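Local coordinates for LysR family transcriptional regulator (Vibrio vulnificus, PDB 5B7H), which probably acts as a DNA-binding transcription factor of the LysR family, an OxyR-type regulator represented here by its regulatory domain, at residues V116-K121 / E139-F144. The protein carries 1 engineered substitution. Numbering follows the deposited sequence.
Sequences VFLLEK and EKINPF
One face of the Phe117 ring is covered by the side chain of Asn142. CB of Asn142 makes a CH-pi contact 3.7 Å from the ring centroid, only 7° off the normal, and the amide continues over the rim, its ND2 3.3 Å from Phe117 CZ. Ring and amide planes are 15° apart, a stack of two side chains that run side by side in the same direction. CG of Asn142 anti to its own backbone N (chi1 -167°) carries the amide outward past CB, and the second torsion turns it nearly flat against the ring. Two bonds fix the amide's rotation: OD1 of Asn142 takes the Phe144 N-H on an in-plane lone pair at 2.8 Å, closing an Asx turn, and ND2 donates to the Glu114 carbonyl. Phe144 O approaches the ring obliquely. Around the ring, Leu152 and Met155 of helix 149-157 add packing.

Next to the stack the backbones form a single beta bridge at Val116 and Ile141: Val116 N donates to Lys140 O at 2.8 Å, and Asn142 N donates to Val116 O at 2.8 Å. Leu118 CD1 meets Ile141 CG2 at 3.8 Å, the two side chains crossing at about a right angle. Where direct pairing stops, a water accepts from Leu118 N and lies within hydrogen-bonding distance of the carbonyls of Asn142 and Phe144. The contact thus joins the loops before and after helix 124-132 in the regulatory domain, of periplasmic-binding-protein type: backbone bonds set the register, and Asn142 lays CB over the ring centre and its doubly held amide over the CE1-CZ side, where Phe117 packs on Leu48 and Phe144 on Leu49 of the second subunit.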
ATOM      1  N   VAL A 116      -4.169 -17.610  12.361  1.00 13.15           N
ATOM      2  CA  VAL A 116      -3.338 -17.208  11.225  1.00 12.49           C
ATOM      3  C   VAL A 116      -4.191 -16.370  10.290  1.00 11.26           C
ATOM      4  O   VAL A 116      -5.171 -16.874   9.729  1.00 12.13           O
ATOM      5  CB  VAL A 116      -2.781 -18.436  10.495  1.00 11.77           C
ATOM      6  CG1 VAL A 116      -1.983 -17.968   9.268  1.00 13.33           C
ATOM      7  CG2 VAL A 116      -1.947 -19.218  11.436  1.00 12.40           C
ATOM      8  N   PHE A 117      -3.835 -15.103  10.103  1.00 10.90           N
ATOM      9  CA  PHE A 117      -4.579 -14.219   9.209  1.00 10.19           C
ATOM     10  C   PHE A 117      -3.873 -14.195   7.853  1.00 12.27           C
ATOM     11  O   PHE A 117      -2.634 -14.230   7.783  1.00 14.51           O
ATOM     12  CB  PHE A 117      -4.643 -12.786   9.789  1.00 12.58           C
ATOM     13  CG  PHE A 117      -5.616 -12.640  10.925  1.00 14.34           C
ATOM     14  CD1 PHE A 117      -6.886 -12.083  10.678  1.00 13.21           C
ATOM     15  CD2 PHE A 117      -5.325 -13.147  12.213  1.00 15.11           C
ATOM     16  CE1 PHE A 117      -7.819 -11.921  11.734  1.00 14.00           C
ATOM     17  CE2 PHE A 117      -6.243 -13.009  13.274  1.00 16.72           C
ATOM     18  CZ  PHE A 117      -7.496 -12.406  13.025  1.00 18.58           C
ATOM     19  N   LEU A 118      -4.663 -14.216   6.781  1.00 11.52           N
ATOM     20  CA  LEU A 118      -4.118 -14.245   5.420  1.00 14.06           C
ATOM     21  C   LEU A 118      -4.875 -13.264   4.544  1.00 14.23           C
ATOM     22  O   LEU A 118      -6.052 -12.984   4.788  1.00 13.85           O
ATOM     23  CB  LEU A 118      -4.308 -15.613   4.749  1.00 12.82           C
ATOM     24  CG  LEU A 118      -3.569 -16.726   5.510  1.00 12.96           C
ATOM     25  CD1 LEU A 118      -4.010 -18.094   4.989  1.00 12.58           C
ATOM     26  CD2 LEU A 118      -2.040 -16.579   5.412  1.00 11.70           C
ATOM     27  N   LEU A 119      -4.183 -12.743   3.522  1.00 10.00           N
ATOM     28  CA  LEU A 119      -4.880 -11.995   2.486  1.00  9.29           C
ATOM     29  C   LEU A 119      -5.864 -12.888   1.726  1.00 13.20           C
ATOM     30  O   LEU A 119      -5.684 -14.117   1.599  1.00 14.50           O
ATOM     31  CB  LEU A 119      -3.889 -11.434   1.458  1.00  8.81           C
ATOM     32  CG  LEU A 119      -2.906 -10.425   2.041  1.00  8.57           C
ATOM     33  CD1 LEU A 119      -1.760 -10.175   1.048  1.00 10.98           C
ATOM     34  CD2 LEU A 119      -3.603  -9.051   2.381  1.00 11.86           C
ATOM     35  N   GLU A 120      -6.912 -12.255   1.192  1.00 13.40           N
ATOM     36  CA  GLU A 120      -7.825 -12.917   0.256  1.00 14.31           C
ATOM     37  C   GLU A 120      -7.051 -13.447  -0.992  1.00 25.38           C
ATOM     38  O   GLU A 120      -5.967 -12.976  -1.312  1.00 19.56           O
ATOM     39  CB  GLU A 120      -8.826 -11.894  -0.271  1.00 19.36           C
ATOM     40  CG  GLU A 120      -9.745 -11.267   0.734  1.00 29.10           C
ATOM     41  CD  GLU A 120     -10.759 -10.317   0.056  1.00 38.22           C
ATOM     42  OE1 GLU A 120     -10.470  -9.879  -1.096  1.00 36.10           O
ATOM     43  OE2 GLU A 120     -11.829 -10.018   0.669  1.00 35.03           O
ATOM     44  N   LYS A 121      -7.733 -14.278  -1.824  1.00 29.41           N
ATOM     45  CA  LYS A 121      -7.107 -15.110  -2.883  1.00 19.31           C
ATOM     46  C   LYS A 121      -6.625 -14.338  -4.116  1.00 24.73           C
ATOM     47  O   LYS A 121      -5.679 -14.782  -4.783  1.00 26.70           O
ATOM     48  CB  LYS A 121      -8.076 -16.219  -3.316  1.00 33.84           C
ATOM     49  CG  LYS A 121      -8.578 -17.131  -2.174  1.00 48.62           C
ATOM     50  CD  LYS A 121      -7.572 -17.224  -0.990  1.00 53.77           C
ATOM     51  CE  LYS A 121      -7.977 -18.335   0.014  1.00 59.39           C
ATOM     52  NZ  LYS A 121      -6.944 -18.754   1.048  1.00 53.95           N
ATOM     53  N   GLU A 139      -7.820 -25.286   9.813  1.00 20.43           N
ATOM     54  CA  GLU A 139      -8.464 -24.794  11.020  1.00 20.25           C
ATOM     55  C   GLU A 139      -7.681 -23.675  11.693  1.00 22.16           C
ATOM     56  O   GLU A 139      -8.261 -22.935  12.504  1.00 21.45           O
ATOM     57  CB  GLU A 139      -8.714 -25.915  12.020  1.00 27.96           C
ATOM     58  CG  GLU A 139      -9.946 -26.730  11.696  1.00 40.07           C
ATOM     59  CD  GLU A 139     -10.282 -27.739  12.786  1.00 61.67           C
ATOM     60  OE1 GLU A 139      -9.439 -28.621  13.074  1.00 67.48           O
ATOM     61  OE2 GLU A 139     -11.393 -27.652  13.358  1.00 73.90           O
ATOM     62  N   LYS A 140      -6.395 -23.554  11.397  1.00 18.07           N
ATOM     63  CA  LYS A 140      -5.626 -22.484  12.011  1.00 18.33           C
ATOM     64  C   LYS A 140      -5.869 -21.153  11.337  1.00 17.58           C
ATOM     65  O   LYS A 140      -5.389 -20.121  11.834  1.00 16.30           O
ATOM     66  CB  LYS A 140      -4.128 -22.794  12.028  1.00 15.72           C
ATOM     67  CG  LYS A 140      -3.781 -24.114  12.738  1.00 17.06           C
ATOM     68  CD  LYS A 140      -4.405 -24.158  14.109  1.00 18.32           C
ATOM     69  CE  LYS A 140      -4.065 -25.444  14.866  1.00 23.54           C
ATOM     70  NZ  LYS A 140      -4.755 -25.468  16.197  1.00 24.53           N
ATOM     71  N   ILE A 141      -6.547 -21.125  10.198  1.00 15.12           N
ATOM     72  CA  ILE A 141      -6.657 -19.882   9.438  1.00 15.26           C
ATOM     73  C   ILE A 141      -7.904 -19.129   9.893  1.00 15.51           C
ATOM     74  O   ILE A 141      -9.011 -19.692   9.957  1.00 15.76           O
ATOM     75  CB  ILE A 141      -6.712 -20.165   7.925  1.00 17.11           C
ATOM     76  CG1 ILE A 141      -5.449 -20.871   7.433  1.00 18.30           C
ATOM     77  CG2 ILE A 141      -7.086 -18.879   7.119  1.00 16.54           C
ATOM     78  CD1 ILE A 141      -5.626 -21.427   6.011  1.00 22.63           C
ATOM     79  N   ASN A 142      -7.734 -17.857  10.220  1.00 14.55           N
ATOM     80  CA  ASN A 142      -8.872 -17.054  10.634  1.00 15.89           C
ATOM     81  C   ASN A 142      -9.804 -16.805   9.446  1.00 15.75           C
ATOM     82  O   ASN A 142      -9.343 -16.517   8.336  1.00 17.17           O
ATOM     83  CB  ASN A 142      -8.393 -15.694  11.168  1.00 16.29           C
ATOM     84  CG  ASN A 142      -9.522 -14.952  11.901  1.00 19.41           C
ATOM     85  OD1 ASN A 142     -10.411 -14.384  11.256  1.00 18.98           O
ATOM     86  ND2 ASN A 142      -9.525 -15.022  13.244  1.00 19.20           N
ATOM     87  N   PRO A 143     -11.119 -16.923   9.635  1.00 17.64           N
ATOM     88  CA  PRO A 143     -12.033 -16.725   8.500  1.00 17.56           C
ATOM     89  C   PRO A 143     -12.152 -15.290   8.005  1.00 18.18           C
ATOM     90  O   PRO A 143     -12.674 -15.099   6.895  1.00 18.60           O
ATOM     91  CB  PRO A 143     -13.377 -17.207   9.040  1.00 19.25           C
ATOM     92  CG  PRO A 143     -13.241 -17.122  10.554  1.00 23.92           C
ATOM     93  CD  PRO A 143     -11.803 -17.465  10.825  1.00 19.03           C
ATOM     94  N   PHE A 144     -11.673 -14.293   8.737  1.00 15.23           N
ATOM     95  CA  PHE A 144     -11.711 -12.918   8.243  1.00 14.18           C
ATOM     96  C   PHE A 144     -10.453 -12.686   7.407  1.00 15.48           C
ATOM     97  O   PHE A 144      -9.334 -12.668   7.941  1.00 16.46           O
ATOM     98  CB  PHE A 144     -11.800 -11.943   9.406  1.00 15.73           C
ATOM     99  CG  PHE A 144     -11.873 -10.511   8.964  1.00 16.71           C
ATOM    100  CD1 PHE A 144     -10.714  -9.730   8.840  1.00 16.81           C
ATOM    101  CD2 PHE A 144     -13.105  -9.971   8.625  1.00 18.58           C
ATOM    102  CE1 PHE A 144     -10.830  -8.411   8.439  1.00 15.27           C
ATOM    103  CE2 PHE A 144     -13.204  -8.665   8.214  1.00 19.34           C
ATOM    104  CZ  PHE A 144     -12.088  -7.908   8.107  1.00 13.92           C
TER
HETATM  105  O   HOH W   1      -7.462 -14.690   7.395  1.00 15.38           O